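Local coordinates for Ddb_g0293866 (Dictyostelium discoideum, PDB 5LW6), which binds ADP-ribose through this macrodomain, the C-terminal part of a longer protein that probably acts as a sensor of DNA damage, at residues 74-79 against 243-248; 82-87 against 94-99; 170-175 against 192-197. One frame throughout, in Å; residues are numbered along the deposited sequence. Where two conformers were deposited one is given.

Interaction 1 (74-79 against 243-248); sequences TEISAN and ETYHSL
Tyr245 reaches across from helix 237-253 and lays its ring against Ile76 and Ser77 of helix 70-87, an example of one aromatic side chain carrying most of the contact between two helical segments, 74-79 and 243-248. The backbone of Ser77 covers one face: its CA lies 4.1 Å from the centroid of the Tyr245 ring and 23° off the normal, a CH-pi contact displaced toward the rim. Nearer the ring's root, the CG2 methyl of Ile76 comes in at a slant, 4.1 Å from Tyr245 CD2. The phenol end adds a polar touch, since Ser77 OG donates a weak hydrogen bond of 3.2 Å to Tyr245 OH. Ser77 holds its OG anti to the backbone N (chi1 -180°), which carries the hydroxyl past the ring toward the phenol oxygen. That buried oxygen has a stronger partner in the backbone N of Ile61, from which it also accepts. A phenylalanine in place of Tyr245 would probably leave the N-H of Ile61 without its phenol acceptor inside the core and Ser77 OG without its weak partner. Further out, Tyr245 rests on Phe58 of strand 55-59, Ile76 also packs on Leu241 and Leu242, and helix 107-116 lines another side of helix 70-87 at Thr74 and Ala78. Two neighbouring helices thus meet over a strand of the central sheet, as in the layered alpha/beta/alpha fold of macrodomains.

Interaction 2 (82-87 against 94-99); sequences SEYLHF and IKLKMM
Tyr84 and Ile94 approach each other from opposite directions, and the ring meets the CG2 methyl of the isoleucine with its edge rather than a face. Ile94 CG2 lies close to the ring plane, 4.0 Å from Tyr84 CE2, while the CD1 methyl reaches further along the rim to stand 3.8 Å from Tyr84 OH. The ring is brought there by a first torsion that sets CG anti to the backbone N (chi1 178°). One helix position on, Leu85 meets Leu96 tip to tip, with Leu85 CD2 3.8 Å from Leu96 CD1. The same Leu85 CD2 slides alongside Ile94, 3.9 Å from its CG2, so one methyl of Leu85 touches both residues; Ile94, just before the strand, and Leu96 within it both point toward the helix. The Leu96 side chain slants across Tyr84, its CD1 4.2 Å from Tyr84 CD2, which closes the four side chains into one apolar cluster. The phenol is held from beyond it by a hydrogen bond to Asp253 OD1, and Phe249 stacks on the ring. The contact binds helix 70-87 to strand 95-101 within a beta-alpha-beta crossover that starts at strand 55-59; Leu96 packs on Leu56 and Phe58 of that strand, on Phe125 of strand 125-130 and on Leu252 of helix 237-253.

Interaction 3 (170-175 against 192-197); sequences GTFEKV and ISLQNN
Phe172 meets Ile192 in the main contact between 170-175 and 192-197, which is wholly apolar. The two side chains come from opposite directions, and the isoleucine sets two methyls against the far part of the ring: CG2 lies 3.5 Å from Phe172 CE1, and CD1 lies 3.6 Å from Phe172 CZ. The second torsion of Ile192 is near eclipsed (chi2 122°), which places CD1 at the ring and may carry some strain. Val175, a turn further along the helix, crosses Ile192 obliquely and brings CG1 to 3.8 Å from the same CG2 methyl, which thus touches both the ring and the valine. Leu194 adds a looser touch of its CD2 at 4.1 Å from Phe172 CE1. The polar interactions lie within 192-197 and shape the turn after the strand. Ser193 OG accepts from Gln195 N at 2.9 Å and, along a straighter line (163° against 131°), from Asn196 N at 3.1 Å, forming an ST turn and an ST motif together. Around the apolar cluster, Tyr164 meets Phe172 edge-to-face, and Val214 of strand 213-217 touches both Phe172 and Leu194. Helix 169-179 thereby packs over strand 189-193, one edge of the mixed sheet and antiparallel to its neighbour, a helix-on-sheet layer of the macrodomain's alpha/beta core.

How the interactions relate
Interactions 1 and 2 are successive parts of one core: both use helix 70-87, their centres are 10 Å apart, and they touch. Glu83 OE1 and His246 NE2, 2.8 Å apart, join them through a probable hydrogen bond, while the selenium of Met98 (atom SE), a selenomethionine, packs 3.5 Å from Ser77 OG. Interaction 3 stands across the chain's centre, about 26 Å from each of the other two between centres. Interactions 2 and 3 nevertheless reach the same sheet, one at strand 95-101 and the other at the edge strand 189-193. Along the chain, interaction 1 encloses both of the others, which follow in series. Interactions 2 and 3 fasten helices to distant parts of one sheet, while interaction 1 joins two helices that cover it.

Interaction 1 (74-79 against 243-248)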
loop_
_atom_site.group_PDB
_atom_site.type_symbol
_atom_site.label_atom_id
_atom_site.label_comp_id
_atom_site.label_asym_id
_atom_site.label_seq_id
_atom_site.Cartn_x
_atom_site.Cartn_y
_atom_site.Cartn_z
ATOM N N THR A 74 3.092 -10.588 8.879
ATOM C CA THR A 74 4.285 -10.972 8.121
ATOM C C THR A 74 3.991 -12.120 7.206
ATOM O O THR A 74 4.363 -12.108 6.043
ATOM C CB THR A 74 5.439 -11.333 9.082
ATOM O OG1 THR A 74 5.735 -10.179 9.879
ATOM C CG2 THR A 74 6.677 -11.859 8.308
ATOM N N GLU A 75 3.304 -13.145 7.716
ATOM C CA GLU A 75 3.015 -14.321 6.898
ATOM C C GLU A 75 2.097 -13.929 5.723
ATOM O O GLU A 75 2.288 -14.365 4.561
ATOM C CB GLU A 75 2.370 -15.412 7.789
ATOM C CG GLU A 75 1.097 -16.064 7.278
ATOM C CD GLU A 75 0.380 -16.741 8.420
ATOM O OE1 GLU A 75 1.091 -17.369 9.287
ATOM O OE2 GLU A 75 -0.871 -16.639 8.448
ATOM N N ILE A 76 1.083 -13.129 6.010
ATOM C CA ILE A 76 0.120 -12.738 4.981
ATOM C C ILE A 76 0.810 -11.871 3.922
ATOM O O ILE A 76 0.687 -12.150 2.753
ATOM C CB ILE A 76 -1.067 -12.010 5.590
ATOM C CG1 ILE A 76 -1.946 -12.985 6.328
ATOM C CG2 ILE A 76 -1.908 -11.270 4.536
ATOM C CD1 ILE A 76 -2.844 -12.309 7.315
ATOM N N SER A 77 1.558 -10.859 4.349
ATOM C CA SER A 77 2.260 -9.967 3.495
ATOM C C SER A 77 3.213 -10.774 2.592
ATOM O O SER A 77 3.241 -10.627 1.362
ATOM C CB SER A 77 3.154 -9.016 4.398
ATOM O OG SER A 77 3.827 -8.145 3.578
ATOM N N ALA A 78 4.062 -11.583 3.213
ATOM C CA ALA A 78 5.105 -12.314 2.454
ATOM C C ALA A 78 4.465 -13.247 1.443
ATOM O O ALA A 78 4.904 -13.360 0.299
ATOM C CB ALA A 78 6.004 -13.140 3.355
ATOM N N ASN A 79 3.437 -13.964 1.893
ATOM C CA ASN A 79 2.782 -14.880 1.023
ATOM C C ASN A 79 2.077 -14.157 -0.162
ATOM O O ASN A 79 2.120 -14.632 -1.299
ATOM C CB ASN A 79 1.835 -15.817 1.819
ATOM C CG ASN A 79 2.594 -17.027 2.470
ATOM O OD1 ASN A 79 2.085 -17.635 3.423
ATOM N ND2 ASN A 79 3.794 -17.374 1.978
ATOM N N GLU A 243 -7.169 -9.801 1.699
ATOM C CA GLU A 243 -7.935 -9.179 0.646
ATOM C C GLU A 243 -7.410 -7.765 0.349
ATOM O O GLU A 243 -7.447 -7.332 -0.789
ATOM C CB GLU A 243 -9.401 -9.100 1.057
ATOM C CG GLU A 243 -10.327 -8.424 0.065
ATOM C CD GLU A 243 -10.493 -9.008 -1.323
ATOM O OE1 GLU A 243 -10.031 -10.130 -1.667
ATOM O OE2 GLU A 243 -11.202 -8.296 -2.123
ATOM N N THR A 244 -6.959 -7.054 1.375
ATOM C CA THR A 244 -6.317 -5.724 1.207
ATOM C C THR A 244 -5.114 -5.844 0.250
ATOM O O THR A 244 -4.986 -5.068 -0.687
ATOM C CB THR A 244 -5.965 -5.060 2.520
ATOM O OG1 THR A 244 -7.049 -5.124 3.478
ATOM C CG2 THR A 244 -5.617 -3.659 2.296
ATOM N N TYR A 245 -4.281 -6.834 0.462
ATOM C CA TYR A 245 -3.145 -7.017 -0.427
ATOM C C TYR A 245 -3.594 -7.352 -1.838
ATOM O O TYR A 245 -3.120 -6.816 -2.819
ATOM C CB TYR A 245 -2.170 -8.092 0.081
ATOM C CG TYR A 245 -1.217 -7.576 1.128
ATOM C CD1 TYR A 245 -0.067 -6.876 0.761
ATOM C CD2 TYR A 245 -1.440 -7.734 2.455
ATOM C CE1 TYR A 245 0.796 -6.387 1.721
ATOM C CE2 TYR A 245 -0.568 -7.249 3.421
ATOM C CZ TYR A 245 0.548 -6.544 3.053
ATOM O OH TYR A 245 1.432 -6.013 4.038
ATOM N N HIS A 246 -4.555 -8.254 -1.955
ATOM C CA HIS A 246 -5.108 -8.573 -3.290
ATOM C C HIS A 246 -5.635 -7.351 -4.006
ATOM O O HIS A 246 -5.356 -7.147 -5.144
ATOM C CB HIS A 246 -6.172 -9.658 -3.180
ATOM C CG HIS A 246 -5.614 -11.020 -2.917
ATOM N ND1 HIS A 246 -6.286 -11.982 -2.178
ATOM C CD2 HIS A 246 -4.466 -11.601 -3.330
ATOM C CE1 HIS A 246 -5.536 -13.076 -2.108
ATOM N NE2 HIS A 246 -4.445 -12.885 -2.836
ATOM N N SER A 247 -6.419 -6.536 -3.314
ATOM C CA SER A 247 -6.917 -5.292 -3.857
ATOM C C SER A 247 -5.809 -4.359 -4.296
ATOM O O SER A 247 -5.885 -3.701 -5.367
ATOM C CB SER A 247 -7.746 -4.595 -2.787
ATOM O OG SER A 247 -8.895 -5.358 -2.631
ATOM N N LEU A 248 -4.798 -4.221 -3.462
ATOM C CA LEU A 248 -3.672 -3.370 -3.795
ATOM C C LEU A 248 -3.000 -3.827 -5.077
ATOM O O LEU A 248 -2.678 -3.040 -5.955
ATOM C CB LEU A 248 -2.732 -3.357 -2.597
ATOM C CG LEU A 248 -1.433 -2.595 -2.785
ATOM C CD1 LEU A 248 -1.707 -1.125 -3.097
ATOM C CD2 LEU A 248 -0.591 -2.748 -1.527
#

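Interaction 2 (82-87 against 94-99)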
loop_
_atom_site.group_PDB
_atom_site.type_symbol
_atom_site.label_atom_id
_atom_site.label_comp_id
_atom_site.label_asym_id
_atom_site.label_seq_id
_atom_site.Cartn_x
_atom_site.Cartn_y
_atom_site.Cartn_z
ATOM N N SER A 82 4.724 -12.884 -2.620
ATOM C CA SER A 82 5.287 -13.979 -3.381
ATOM C C SER A 82 4.290 -14.510 -4.407
ATOM O O SER A 82 4.667 -14.822 -5.537
ATOM C CB SER A 82 5.917 -15.060 -2.464
ATOM O OG SER A 82 6.491 -16.037 -3.293
ATOM N N GLU A 83 2.998 -14.560 -4.063
ATOM C CA GLU A 83 1.977 -14.971 -4.960
ATOM C C GLU A 83 1.933 -14.065 -6.206
ATOM O O GLU A 83 1.914 -14.555 -7.358
ATOM C CB GLU A 83 0.631 -15.002 -4.271
ATOM C CG GLU A 83 -0.568 -15.437 -5.101
ATOM C CD GLU A 83 -1.893 -15.344 -4.334
ATOM O OE1 GLU A 83 -2.161 -14.242 -3.769
ATOM O OE2 GLU A 83 -2.687 -16.345 -4.288
ATOM N N TYR A 84 1.934 -12.773 -5.962
ATOM C CA TYR A 84 1.910 -11.790 -7.044
ATOM C C TYR A 84 3.185 -11.895 -7.880
ATOM O O TYR A 84 3.121 -11.999 -9.135
ATOM C CB TYR A 84 1.769 -10.412 -6.407
ATOM C CG TYR A 84 1.777 -9.264 -7.452
ATOM C CD1 TYR A 84 0.609 -8.945 -8.155
ATOM C CD2 TYR A 84 2.916 -8.563 -7.744
ATOM C CE1 TYR A 84 0.600 -7.917 -9.096
ATOM C CE2 TYR A 84 2.928 -7.540 -8.701
ATOM C CZ TYR A 84 1.791 -7.242 -9.392
ATOM O OH TYR A 84 1.901 -6.234 -10.350
ATOM N N LEU A 85 4.359 -11.910 -7.241
ATOM C CA LEU A 85 5.640 -11.917 -8.019
ATOM C C LEU A 85 5.828 -13.212 -8.836
ATOM O O LEU A 85 6.348 -13.193 -9.940
ATOM C CB LEU A 85 6.813 -11.600 -7.140
ATOM C CG LEU A 85 6.860 -10.169 -6.568
ATOM C CD1 LEU A 85 8.042 -10.055 -5.595
ATOM C CD2 LEU A 85 7.012 -9.157 -7.673
ATOM N N HIS A 86 5.439 -14.340 -8.282
ATOM C CA HIS A 86 5.541 -15.624 -9.001
ATOM C C HIS A 86 4.623 -15.646 -10.154
ATOM O O HIS A 86 5.000 -16.115 -11.223
ATOM C CB HIS A 86 5.201 -16.788 -8.058
ATOM C CG HIS A 86 6.326 -17.113 -7.123
ATOM N ND1 HIS A 86 6.140 -17.703 -5.887
ATOM C CD2 HIS A 86 7.649 -16.891 -7.233
ATOM C CE1 HIS A 86 7.311 -17.858 -5.292
ATOM N NE2 HIS A 86 8.241 -17.345 -6.076
ATOM N N PHE A 87 3.406 -15.173 -9.980
ATOM C CA PHE A 87 2.464 -15.096 -11.059
ATOM C C PHE A 87 3.062 -14.268 -12.208
ATOM O O PHE A 87 2.827 -14.579 -13.415
ATOM C CB PHE A 87 1.181 -14.475 -10.591
ATOM C CG PHE A 87 0.119 -14.371 -11.609
ATOM C CD1 PHE A 87 -0.758 -15.400 -11.814
ATOM C CD2 PHE A 87 -0.037 -13.179 -12.374
ATOM C CE1 PHE A 87 -1.749 -15.264 -12.789
ATOM C CE2 PHE A 87 -1.043 -13.058 -13.329
ATOM C CZ PHE A 87 -1.914 -14.098 -13.504
ATOM N N ILE A 94 7.948 -4.493 -12.859
ATOM C CA ILE A 94 7.409 -4.513 -11.541
ATOM C C ILE A 94 8.516 -4.270 -10.555
ATOM O O ILE A 94 9.609 -4.857 -10.590
ATOM C CB ILE A 94 6.776 -5.893 -11.269
ATOM C CG1 ILE A 94 5.528 -6.086 -12.101
ATOM C CG2 ILE A 94 6.433 -5.974 -9.812
ATOM C CD1 ILE A 94 5.008 -7.502 -12.162
ATOM N N LYS A 95 8.278 -3.327 -9.658
ATOM C CA LYS A 95 9.170 -3.028 -8.568
ATOM C C LYS A 95 8.301 -2.790 -7.350
ATOM O O LYS A 95 7.401 -1.925 -7.384
ATOM C CB LYS A 95 10.013 -1.796 -8.911
ATOM C CG LYS A 95 11.125 -1.591 -7.992
ATOM C CD LYS A 95 12.207 -0.681 -8.639
ATOM C CE LYS A 95 11.679 0.403 -9.601
ATOM N NZ LYS A 95 11.833 1.820 -9.092
ATOM N N LEU A 96 8.567 -3.546 -6.295
ATOM C CA LEU A 96 7.774 -3.449 -5.050
ATOM C C LEU A 96 8.691 -2.998 -3.936
ATOM O O LEU A 96 9.798 -3.594 -3.739
ATOM C CB LEU A 96 7.124 -4.793 -4.691
ATOM C CG LEU A 96 6.115 -5.399 -5.658
ATOM C CD1 LEU A 96 5.543 -6.697 -5.119
ATOM C CD2 LEU A 96 5.037 -4.425 -6.009
ATOM N N LYS A 97 8.332 -1.919 -3.264
ATOM C CA LYS A 97 9.099 -1.397 -2.153
ATOM C C LYS A 97 8.208 -1.280 -0.991
ATOM O O LYS A 97 7.296 -0.441 -0.968
ATOM C CB LYS A 97 9.742 -0.042 -2.473
ATOM C CG LYS A 97 10.665 -0.166 -3.692
ATOM C CD LYS A 97 11.624 1.008 -3.824
ATOM C CE LYS A 97 12.553 0.821 -5.036
ATOM N NZ LYS A 97 13.347 2.067 -5.193
HETATM N N MSE A 98 8.470 -2.091 0.015
HETATM C CA MSE A 98 7.598 -2.094 1.172
HETATM C C MSE A 98 8.271 -1.293 2.248
HETATM O O MSE A 98 9.376 -1.555 2.684
HETATM C CB MSE A 98 7.261 -3.456 1.676
HETATM C CG MSE A 98 6.265 -3.440 2.810
HETATM SE SE MSE A 98 5.737 -5.266 3.363
HETATM C CE MSE A 98 7.257 -5.549 4.345
HETATM N N MSE A 99 7.565 -0.319 2.771
HETATM C CA MSE A 99 8.110 0.605 3.734
HETATM C C MSE A 99 7.755 0.110 5.118
HETATM O O MSE A 99 6.606 -0.022 5.452
HETATM C CB MSE A 99 7.465 2.000 3.515
HETATM C CG MSE A 99 7.782 2.471 2.081
HETATM SE SE MSE A 99 6.982 4.197 1.636
HETATM C CE MSE A 99 5.070 3.580 1.393
#

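Interaction 3 (170-175 against 192-197)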
loop_
_atom_site.group_PDB
_atom_site.type_symbol
_atom_site.label_atom_id
_atom_site.label_comp_id
_atom_site.label_asym_id
_atom_site.label_seq_id
_atom_site.Cartn_x
_atom_site.Cartn_y
_atom_site.Cartn_z
ATOM N N GLY A 170 -7.156 19.895 1.087
ATOM C CA GLY A 170 -8.501 20.221 0.590
ATOM C C GLY A 170 -8.661 19.742 -0.831
ATOM O O GLY A 170 -9.681 19.116 -1.204
ATOM N N THR A 171 -7.625 19.958 -1.642
ATOM C CA THR A 171 -7.715 19.600 -3.038
ATOM C C THR A 171 -7.833 18.064 -3.164
ATOM O O THR A 171 -8.682 17.555 -3.880
ATOM C CB THR A 171 -6.513 20.072 -3.867
ATOM O OG1 THR A 171 -6.333 21.500 -3.677
ATOM C CG2 THR A 171 -6.776 19.754 -5.344
ATOM N N PHE A 172 -6.957 17.355 -2.448
ATOM C CA PHE A 172 -6.933 15.917 -2.620
ATOM C C PHE A 172 -8.248 15.286 -2.074
ATOM O O PHE A 172 -8.773 14.342 -2.675
ATOM C CB PHE A 172 -5.728 15.347 -1.941
ATOM C CG PHE A 172 -5.484 13.887 -2.262
ATOM C CD1 PHE A 172 -4.997 13.497 -3.483
ATOM C CD2 PHE A 172 -5.656 12.885 -1.284
ATOM C CE1 PHE A 172 -4.799 12.157 -3.785
ATOM C CE2 PHE A 172 -5.477 11.570 -1.582
ATOM C CZ PHE A 172 -5.009 11.205 -2.824
ATOM N N GLU A 173 -8.739 15.791 -0.982
ATOM C CA GLU A 173 -9.951 15.249 -0.364
ATOM C C GLU A 173 -11.182 15.444 -1.235
ATOM O O GLU A 173 -12.033 14.565 -1.300
ATOM C CB GLU A 173 -10.144 15.847 0.994
ATOM C CG GLU A 173 -9.158 15.294 2.025
ATOM C CD GLU A 173 -9.515 15.674 3.460
ATOM O OE1 GLU A 173 -10.450 16.530 3.660
ATOM O OE2 GLU A 173 -8.911 15.143 4.420
ATOM N N LYS A 174 -11.237 16.577 -1.897
ATOM C CA LYS A 174 -12.253 16.877 -2.875
ATOM C C LYS A 174 -12.222 15.963 -4.092
ATOM O O LYS A 174 -13.248 15.430 -4.463
ATOM C CB LYS A 174 -12.156 18.320 -3.301
ATOM C CG LYS A 174 -13.288 18.777 -4.208
ATOM C CD LYS A 174 -12.912 20.051 -4.915
ATOM C CE LYS A 174 -13.412 21.225 -4.112
ATOM N NZ LYS A 174 -12.903 22.484 -4.717
ATOM N N VAL A 175 -11.041 15.770 -4.680
ATOM C CA VAL A 175 -10.873 14.841 -5.725
ATOM C C VAL A 175 -11.257 13.417 -5.261
ATOM O O VAL A 175 -11.909 12.720 -6.016
ATOM C CB VAL A 175 -9.431 14.839 -6.252
ATOM C CG1 VAL A 175 -9.257 13.688 -7.179
ATOM C CG2 VAL A 175 -9.121 16.151 -6.976
ATOM N N ILE A 192 -6.100 7.194 -6.750
ATOM C CA ILE A 192 -6.387 8.514 -7.220
ATOM C C ILE A 192 -5.200 8.955 -8.054
ATOM O O ILE A 192 -4.116 9.064 -7.550
ATOM C CB ILE A 192 -6.582 9.482 -6.041
ATOM C CG1 ILE A 192 -7.813 9.074 -5.221
ATOM C CG2 ILE A 192 -6.768 10.951 -6.449
ATOM C CD1 ILE A 192 -7.437 8.817 -3.833
ATOM N N SER A 193 -5.408 9.225 -9.320
ATOM C CA SER A 193 -4.353 9.695 -10.185
ATOM C C SER A 193 -3.999 11.166 -9.892
ATOM O O SER A 193 -4.880 12.003 -9.751
ATOM C CB SER A 193 -4.753 9.558 -11.642
ATOM O OG SER A 193 -3.816 10.211 -12.505
ATOM N N LEU A 194 -2.727 11.468 -9.707
ATOM C CA LEU A 194 -2.230 12.836 -9.655
ATOM C C LEU A 194 -2.115 13.432 -11.077
ATOM O O LEU A 194 -1.995 14.619 -11.242
ATOM C CB LEU A 194 -0.883 12.922 -8.954
ATOM C CG LEU A 194 -0.784 12.222 -7.617
ATOM C CD1 LEU A 194 0.518 12.462 -6.912
ATOM C CD2 LEU A 194 -1.934 12.633 -6.736
ATOM N N GLN A 195 -2.155 12.592 -12.089
ATOM C CA GLN A 195 -2.040 13.049 -13.507
ATOM C C GLN A 195 -3.270 13.550 -14.157
ATOM O O GLN A 195 -3.255 14.613 -14.757
ATOM C CB GLN A 195 -1.543 11.933 -14.388
ATOM C CG GLN A 195 -0.157 11.541 -14.056
ATOM C CD GLN A 195 0.381 10.536 -15.054
ATOM O OE1 GLN A 195 -0.041 9.363 -15.079
ATOM N NE2 GLN A 195 1.332 10.978 -15.867
ATOM N N ASN A 196 -4.329 12.766 -14.115
ATOM C CA ASN A 196 -5.494 13.046 -14.948
ATOM C C ASN A 196 -6.274 13.968 -14.135
ATOM O O ASN A 196 -7.445 14.012 -14.275
ATOM C CB ASN A 196 -6.320 11.795 -15.178
ATOM C CG ASN A 196 -5.461 10.588 -15.517
ATOM O OD1 ASN A 196 -4.440 10.700 -16.203
ATOM N ND2 ASN A 196 -5.880 9.426 -15.053
ATOM N N ASN A 197 -5.616 14.642 -13.204
ATOM C CA ASN A 197 -6.328 15.180 -12.053
ATOM C C ASN A 197 -6.149 16.646 -11.842
ATOM O O ASN A 197 -6.369 17.155 -10.704
#